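Local coordinates for protein histone-lysine N-methyltransferase family member SUVH9 (Arabidopsis thaliana, PDB 4NJ5) that takes part in gene silencing and, although related to histone methyltransferases, lacks that activity and may instead recruit RNA polymerase V to methylated DNA, at residues G149-A152 against E153-L157; M57-C61 against M62-N66; R13-V16 against R17-M21. All blocks are in the same frame, centred on the assembly; numbering follows the deposited sequence.

Contact 1 of 3, residues G149-A152 against E153-L157; sequences GRQA and EHQRL
Gln151 reaches across a bend of the loop to both Glu153 and Gln155, in the irregular part of the SRA domain that connects strand 136-140 to helix 159-169. Going along residues 149-152, Gln151 is the side chain that carries the contact. A bend at its second torsion (chi2 60°) directs the amide toward the residues that follow. NE2 then donates to the backbone O of Glu153, two residues on, at 2.9 Å. This bond is nearly straight, with an N-H...O angle of 170°, and the carbonyl oxygen lies practically in the plane of the Gln151 amide. NE2 also bonds Gly143 O, so both of its hydrogens can be accounted for, which argues for the assigned orientation of the amide. At the other corner, OE1 accepts from Gln145 and, weakly, from Gln155 NE2 at 3.3 Å.

Ala152, the next residue, contributes through its backbone, which pairs with Gly144 as does that of Glu153; this part of the loop is thereby tied to the part preceding it. Gln155 is buried and held mainly from outside: NE2 donates to Gly141 O, and OE1 accepts from Phe214 N of strand 212-220. The two glutamine side chains run roughly perpendicular, with their amide planes 66° apart, and the methylene CG of Gln155 sits 3.4 Å from Gln151 NE2.

Contact 2 of 3, residues M57-C61 against M62-N66; sequences MMRDC and MLWMN
Arg59 lays the start of its side chain on the indole of Trp64, five residues later. Its CB sits over one face, 3.8 Å from the centroid of the five-membered ring and 28° off the ring normal, which meets the geometry of a CH-pi contact. The next atom, CG, is still alongside, 4.0 Å from Trp64 CE2. A bend at the third torsion (chi3 49°) then swings the chain off the indole, and the guanidinium is turned toward Asp60 instead: NH1 makes a salt bridge to OD1 at 3.2 Å, with that oxygen in the guanidinium plane, while NE adds a weak bond to the same oxygen. The charged end of Arg59 thus does not stack on the ring that its CB covers.

At this point helix 46-60 ends in a Schellman motif. Leu63 N donates to Met58 O at 3.0 Å, and Met62 N donates to Arg59 O at 3.1 Å from well above the carbonyl plane. Met62 supplies the left-handed C-prime position (phi 54°), a place often taken by glycine. The apolar contact that commonly accompanies the motif is present as well: Met58 CE packs on Leu63 CB at 3.8 Å, the two side chains crossing at about a right angle. Cys61 CB touches Leu63 CG at 3.8 Å. Met58 CB also meets the edge of the indole in its plane. The ring nitrogen of Trp64 donates to Gly55 O, one helical turn before Arg59, which fixes the indole against the helix flank.

Contact 3 of 3, residues R13-V16 against R17-M21; sequences REHV and RKTRM
Arg13 O accepts from Arg17 N at 2.9 Å, and the same four-residue spacing repeats from Glu14 O to Lys18 N (3.0 Å) and from Val16 O to Arg20 N (2.9 Å), so 13-16 and 17-21 form an unbroken length of helix 8-35. His15 O takes two donors, both from Thr19: the backbone N and OG1, the latter at 2.9 Å and above the carbonyl plane. Thr19 chi1 (-56°) places OG1 beside its backbone N; the His15 ring, with CG opposite its backbone N (chi1 175°), comes round so that this hydroxyl lies over one face, offset toward the rim.

On another flank, Glu14 and Arg17 run side by side and form a salt bridge, their carboxylate and guanidinium planes 54° apart, so not coplanar. Glu14 OE1 meets NH2 at the edge of the guanidinium, although the refined 2.4 Å is too short to be trusted; OE2 receives a weak bond from NE at 3.2 Å. Arg17 bonds Arg420 O and makes a cation-pi contact with Trp421, while Arg20 pairs with Glu89. An acid-base pair three residues apart and a threonine hydroxyl turned to the carbonyl four residues back are characteristic of an alpha-helix.

Contacts 2 and 3 are neighbours, with centres about 13 Å apart: helix 8-35 meets the end of helix 46-60 and the loop that follows it. Met65 CE packs on Val16 CG2 at 3.6 Å, and Met58 CE reaches Thr19 CG2 at 3.9 Å, so Met58 serves both the end of its own helix and the junction with the other. Contact 1 stands apart in the SRA domain, its centre about 33 Å from that of contact 2 and about 39 Å from that of contact 3; its nearest atoms remain about 22 Å and 26 Å away respectively. None of the three lies at the triangular cluster of three zinc ions bound by the pre-SET cysteines.

Contact 1 of 3, residues G149-A152 against E153-L157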
loop_
_atom_site.group_PDB
_atom_site.type_symbol
_atom_site.label_atom_id
_atom_site.label_comp_id
_atom_site.label_asym_id
_atom_site.label_seq_id
_atom_site.Cartn_x
_atom_site.Cartn_y
_atom_site.Cartn_z
ATOM N N GLY A 149 -19.509 -22.856 3.122
ATOM C CA GLY A 149 -20.192 -21.911 3.987
ATOM C C GLY A 149 -21.707 -21.979 3.929
ATOM O O GLY A 149 -22.389 -21.131 4.500
ATOM N N ARG A 150 -22.240 -22.983 3.240
ATOM C CA ARG A 150 -23.685 -23.128 3.117
ATOM C C ARG A 150 -24.274 -23.724 4.392
ATOM O O ARG A 150 -23.779 -24.734 4.898
ATOM C CB ARG A 150 -24.036 -24.006 1.917
ATOM C CG ARG A 150 -23.348 -23.585 0.628
ATOM C CD ARG A 150 -23.845 -24.393 -0.562
ATOM N NE ARG A 150 -23.640 -25.825 -0.378
ATOM C CZ ARG A 150 -23.921 -26.746 -1.292
ATOM N NH1 ARG A 150 -24.418 -26.388 -2.470
ATOM N NH2 ARG A 150 -23.698 -28.026 -1.032
ATOM N N GLN A 151 -25.326 -23.092 4.910
ATOM C CA GLN A 151 -25.988 -23.577 6.115
ATOM C C GLN A 151 -26.482 -25.005 5.899
ATOM O O GLN A 151 -27.178 -25.288 4.923
ATOM C CB GLN A 151 -27.152 -22.661 6.500
ATOM C CG GLN A 151 -27.476 -22.669 7.988
ATOM C CD GLN A 151 -26.299 -22.224 8.836
ATOM O OE1 GLN A 151 -25.668 -21.204 8.557
ATOM N NE2 GLN A 151 -25.988 -22.996 9.873
ATOM N N ALA A 152 -26.101 -25.906 6.800
ATOM C CA ALA A 152 -26.428 -27.320 6.638
ATOM C C ALA A 152 -27.112 -27.916 7.867
ATOM O O ALA A 152 -27.666 -29.009 7.806
ATOM C CB ALA A 152 -25.183 -28.113 6.277
ATOM N N GLU A 153 -27.066 -27.193 8.981
ATOM C CA GLU A 153 -27.781 -27.590 10.188
ATOM C C GLU A 153 -28.123 -26.354 11.014
ATOM O O GLU A 153 -27.624 -25.263 10.738
ATOM C CB GLU A 153 -26.957 -28.581 11.018
ATOM C CG GLU A 153 -25.625 -28.038 11.503
ATOM C CD GLU A 153 -24.790 -29.083 12.222
ATOM O OE1 GLU A 153 -25.251 -29.612 13.256
ATOM O OE2 GLU A 153 -23.671 -29.375 11.751
ATOM N N HIS A 154 -28.982 -26.525 12.016
ATOM C CA HIS A 154 -29.382 -25.422 12.882
ATOM C C HIS A 154 -28.184 -24.844 13.624
ATOM O O HIS A 154 -27.338 -25.585 14.128
ATOM C CB HIS A 154 -30.429 -25.880 13.900
ATOM C CG HIS A 154 -31.624 -26.537 13.290
ATOM N ND1 HIS A 154 -32.356 -25.958 12.267
ATOM C CD2 HIS A 154 -32.235 -27.716 13.554
ATOM C CE1 HIS A 154 -33.348 -26.754 11.934
ATOM N NE2 HIS A 154 -33.301 -27.831 12.702
ATOM N N GLN A 155 -28.108 -23.522 13.689
ATOM C CA GLN A 155 -27.053 -22.886 14.461
ATOM C C GLN A 155 -27.320 -23.098 15.947
ATOM O O GLN A 155 -28.452 -23.359 16.357
ATOM C CB GLN A 155 -26.953 -21.396 14.129
ATOM C CG GLN A 155 -26.378 -21.131 12.746
ATOM C CD GLN A 155 -26.006 -19.677 12.518
ATOM O OE1 GLN A 155 -26.240 -18.821 13.370
ATOM N NE2 GLN A 155 -25.422 -19.394 11.358
ATOM N N ARG A 156 -26.270 -23.018 16.752
ATOM C CA ARG A 156 -26.432 -23.125 18.195
ATOM C C ARG A 156 -25.854 -21.909 18.888
ATOM O O ARG A 156 -24.870 -21.332 18.421
ATOM C CB ARG A 156 -25.819 -24.429 18.717
ATOM C CG ARG A 156 -26.619 -25.650 18.305
ATOM C CD ARG A 156 -25.914 -26.957 18.588
ATOM N NE ARG A 156 -26.708 -28.103 18.145
ATOM C CZ ARG A 156 -27.575 -28.763 18.908
ATOM N NH1 ARG A 156 -27.763 -28.408 20.172
ATOM N NH2 ARG A 156 -28.254 -29.785 18.408
ATOM N N LEU A 157 -26.483 -21.513 19.989
ATOM C CA LEU A 157 -26.033 -20.349 20.735
ATOM C C LEU A 157 -24.830 -20.723 21.594
ATOM O O LEU A 157 -24.914 -20.785 22.821
ATOM C CB LEU A 157 -27.166 -19.791 21.591
ATOM C CG LEU A 157 -26.965 -18.384 22.151
ATOM C CD1 LEU A 157 -26.709 -17.396 21.023
ATOM C CD2 LEU A 157 -28.168 -17.959 22.986
#

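Contact 2 of 3, residues M57-C61 against M62-N66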
loop_
_atom_site.group_PDB
_atom_site.type_symbol
_atom_site.label_atom_id
_atom_site.label_comp_id
_atom_site.label_asym_id
_atom_site.label_seq_id
_atom_site.Cartn_x
_atom_site.Cartn_y
_atom_site.Cartn_z
ATOM N N MET A 57 5.325 -17.673 11.204
ATOM C CA MET A 57 6.710 -17.361 11.528
ATOM C C MET A 57 6.807 -16.140 12.433
ATOM O O MET A 57 7.608 -16.116 13.363
ATOM C CB MET A 57 7.526 -17.133 10.259
ATOM C CG MET A 57 7.776 -18.392 9.462
ATOM S SD MET A 57 8.728 -18.050 7.976
ATOM C CE MET A 57 10.287 -17.530 8.690
ATOM N N MET A 58 5.997 -15.124 12.166
ATOM C CA MET A 58 6.006 -13.958 13.040
ATOM C C MET A 58 5.407 -14.280 14.405
ATOM O O MET A 58 5.772 -13.670 15.410
ATOM C CB MET A 58 5.300 -12.769 12.394
ATOM C CG MET A 58 6.140 -12.109 11.321
ATOM S SD MET A 58 5.380 -10.624 10.669
ATOM C CE MET A 58 5.451 -9.547 12.092
ATOM N N ARG A 59 4.496 -15.244 14.437
ATOM C CA ARG A 59 3.908 -15.673 15.693
ATOM C C ARG A 59 4.959 -16.349 16.560
ATOM O O ARG A 59 5.035 -16.097 17.763
ATOM C CB ARG A 59 2.745 -16.632 15.457
ATOM C CG ARG A 59 2.065 -17.074 16.741
ATOM C CD ARG A 59 1.389 -18.414 16.556
ATOM N NE ARG A 59 2.289 -19.375 15.925
ATOM C CZ ARG A 59 1.932 -20.194 14.944
ATOM N NH1 ARG A 59 2.813 -21.038 14.425
ATOM N NH2 ARG A 59 0.689 -20.169 14.480
ATOM N N ASP A 60 5.771 -17.206 15.947
ATOM C CA ASP A 60 6.821 -17.902 16.686
ATOM C C ASP A 60 7.875 -16.947 17.252
ATOM O O ASP A 60 8.525 -17.262 18.248
ATOM C CB ASP A 60 7.495 -18.960 15.808
ATOM C CG ASP A 60 6.518 -19.994 15.288
ATOM O OD1 ASP A 60 5.545 -20.314 16.004
ATOM O OD2 ASP A 60 6.725 -20.487 14.157
ATOM N N CYS A 61 8.042 -15.786 16.622
ATOM C CA CYS A 61 9.040 -14.813 17.069
ATOM C C CYS A 61 8.467 -13.762 18.012
ATOM O O CYS A 61 9.112 -12.740 18.267
ATOM C CB CYS A 61 9.685 -14.110 15.873
ATOM S SG CYS A 61 10.645 -15.186 14.796
ATOM N N MET A 62 7.262 -14.012 18.520
ATOM C CA MET A 62 6.582 -13.071 19.407
ATOM C C MET A 62 6.466 -11.679 18.789
ATOM O O MET A 62 6.699 -10.676 19.470
ATOM C CB MET A 62 7.303 -12.983 20.757
ATOM C CG MET A 62 7.550 -14.329 21.427
ATOM S SD MET A 62 6.031 -15.118 21.999
ATOM C CE MET A 62 5.920 -16.505 20.863
ATOM N N LEU A 63 6.106 -11.615 17.509
ATOM C CA LEU A 63 6.025 -10.334 16.816
ATOM C C LEU A 63 4.598 -9.853 16.562
ATOM O O LEU A 63 4.392 -8.737 16.087
ATOM C CB LEU A 63 6.813 -10.380 15.506
ATOM C CG LEU A 63 8.322 -10.560 15.667
ATOM C CD1 LEU A 63 8.998 -10.559 14.310
ATOM C CD2 LEU A 63 8.900 -9.475 16.562
ATOM N N TRP A 64 3.618 -10.690 16.879
ATOM C CA TRP A 64 2.221 -10.303 16.732
ATOM C C TRP A 64 1.825 -9.245 17.751
ATOM O O TRP A 64 2.394 -9.171 18.839
ATOM C CB TRP A 64 1.300 -11.510 16.904
ATOM C CG TRP A 64 1.303 -12.459 15.757
ATOM C CD1 TRP A 64 2.205 -12.514 14.735
ATOM C CD2 TRP A 64 0.347 -13.493 15.505
ATOM N NE1 TRP A 64 1.872 -13.524 13.866
ATOM C CE2 TRP A 64 0.733 -14.139 14.317
ATOM C CE3 TRP A 64 -0.798 -13.937 16.175
ATOM C CZ2 TRP A 64 0.017 -15.205 13.780
ATOM C CZ3 TRP A 64 -1.508 -14.995 15.642
ATOM C CH2 TRP A 64 -1.098 -15.618 14.456
ATOM N N MET A 65 0.841 -8.431 17.391
ATOM C CA MET A 65 0.227 -7.504 18.331
ATOM C C MET A 65 -1.022 -8.168 18.886
ATOM O O MET A 65 -1.590 -9.040 18.231
ATOM C CB MET A 65 -0.159 -6.209 17.621
ATOM C CG MET A 65 0.977 -5.545 16.871
ATOM S SD MET A 65 0.387 -4.116 15.954
ATOM C CE MET A 65 -0.350 -3.166 17.283
ATOM N N ASN A 66 -1.449 -7.753 20.078
ATOM C CA ASN A 66 -2.649 -8.303 20.711
ATOM C C ASN A 66 -2.655 -9.831 20.656
ATOM O O ASN A 66 -3.625 -10.446 20.214
ATOM C CB ASN A 66 -3.908 -7.733 20.045
ATOM C CG ASN A 66 -5.182 -8.065 20.804
ATOM O OD1 ASN A 66 -5.185 -8.161 22.031
ATOM N ND2 ASN A 66 -6.273 -8.245 20.071
#

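Contact 3 of 3, residues R13-V16 against R17-M21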
loop_
_atom_site.group_PDB
_atom_site.type_symbol
_atom_site.label_atom_id
_atom_site.label_comp_id
_atom_site.label_asym_id
_atom_site.label_seq_id
_atom_site.Cartn_x
_atom_site.Cartn_y
_atom_site.Cartn_z
ATOM N N ARG A 13 1.697 4.017 16.415
ATOM C CA ARG A 13 1.632 4.048 14.954
ATOM C C ARG A 13 2.963 3.605 14.349
ATOM O O ARG A 13 3.000 2.885 13.344
ATOM C CB ARG A 13 1.246 5.450 14.464
ATOM C CG ARG A 13 0.881 5.542 12.994
ATOM C CD ARG A 13 -0.186 4.528 12.600
ATOM N NE ARG A 13 -0.730 4.806 11.271
ATOM C CZ ARG A 13 -1.557 4.004 10.608
ATOM N NH1 ARG A 13 -1.994 4.356 9.407
ATOM N NH2 ARG A 13 -1.948 2.850 11.140
ATOM N N GLU A 14 4.053 4.015 14.989
ATOM C CA GLU A 14 5.388 3.634 14.547
ATOM C C GLU A 14 5.629 2.133 14.712
ATOM O O GLU A 14 6.141 1.471 13.799
ATOM C CB GLU A 14 6.445 4.438 15.306
ATOM C CG GLU A 14 7.824 4.401 14.678
ATOM C CD GLU A 14 7.910 5.174 13.368
ATOM O OE1 GLU A 14 8.987 5.141 12.739
ATOM O OE2 GLU A 14 6.916 5.817 12.967
ATOM N N HIS A 15 5.254 1.596 15.873
ATOM C CA HIS A 15 5.357 0.155 16.087
ATOM C C HIS A 15 4.606 -0.619 15.003
ATOM O O HIS A 15 5.143 -1.575 14.429
ATOM C CB HIS A 15 4.854 -0.263 17.473
ATOM C CG HIS A 15 4.831 -1.749 17.671
ATOM N ND1 HIS A 15 5.974 -2.490 17.871
ATOM C CD2 HIS A 15 3.804 -2.632 17.670
ATOM C CE1 HIS A 15 5.653 -3.767 17.998
ATOM N NE2 HIS A 15 4.344 -3.879 17.881
ATOM N N VAL A 16 3.373 -0.200 14.722
ATOM C CA VAL A 16 2.583 -0.846 13.670
ATOM C C VAL A 16 3.278 -0.758 12.312
ATOM O O VAL A 16 3.292 -1.726 11.544
ATOM C CB VAL A 16 1.165 -0.243 13.560
ATOM C CG1 VAL A 16 0.502 -0.651 12.252
ATOM C CG2 VAL A 16 0.319 -0.664 14.743
ATOM N N ARG A 17 3.860 0.404 12.027
ATOM C CA ARG A 17 4.594 0.605 10.782
ATOM C C ARG A 17 5.710 -0.438 10.630
ATOM O O ARG A 17 5.783 -1.155 9.618
ATOM C CB ARG A 17 5.166 2.024 10.740
ATOM C CG ARG A 17 5.705 2.447 9.390
ATOM C CD ARG A 17 6.062 3.930 9.378
ATOM N NE ARG A 17 7.243 4.238 10.181
ATOM C CZ ARG A 17 8.492 4.133 9.738
ATOM N NH1 ARG A 17 8.723 3.718 8.500
ATOM N NH2 ARG A 17 9.511 4.437 10.532
ATOM N N LYS A 18 6.558 -0.534 11.650
ATOM C CA LYS A 18 7.640 -1.521 11.653
ATOM C C LYS A 18 7.124 -2.959 11.508
ATOM O O LYS A 18 7.710 -3.780 10.784
ATOM C CB LYS A 18 8.482 -1.394 12.926
ATOM C CG LYS A 18 9.354 -0.149 12.981
ATOM C CD LYS A 18 10.467 -0.218 11.949
ATOM C CE LYS A 18 11.305 1.053 11.944
ATOM N NZ LYS A 18 11.983 1.292 13.252
ATOM N N THR A 19 6.025 -3.259 12.192
ATOM C CA THR A 19 5.459 -4.598 12.129
ATOM C C THR A 19 5.034 -4.937 10.706
ATOM O O THR A 19 5.328 -6.025 10.205
ATOM C CB THR A 19 4.250 -4.768 13.071
ATOM O OG1 THR A 19 4.630 -4.436 14.413
ATOM C CG2 THR A 19 3.752 -6.207 13.030
ATOM N N ARG A 20 4.349 -4.005 10.054
ATOM C CA ARG A 20 3.877 -4.246 8.697
ATOM C C ARG A 20 5.041 -4.390 7.720
ATOM O O ARG A 20 5.001 -5.227 6.806
ATOM C CB ARG A 20 2.893 -3.159 8.251
ATOM C CG ARG A 20 1.596 -3.158 9.059
ATOM C CD ARG A 20 0.452 -2.473 8.323
ATOM N NE ARG A 20 0.025 -3.224 7.144
ATOM C CZ ARG A 20 -1.070 -2.949 6.440
ATOM N NH1 ARG A 20 -1.857 -1.943 6.800
ATOM N NH2 ARG A 20 -1.384 -3.683 5.382
ATOM N N MET A 21 6.083 -3.590 7.930
ATOM C CA MET A 21 7.286 -3.704 7.106
ATOM C C MET A 21 7.911 -5.094 7.218
ATOM O O MET A 21 8.298 -5.705 6.207
ATOM C CB MET A 21 8.305 -2.636 7.489
ATOM C CG MET A 21 8.324 -1.442 6.561
ATOM S SD MET A 21 9.783 -0.432 6.858
ATOM C CE MET A 21 9.388 0.224 8.477
#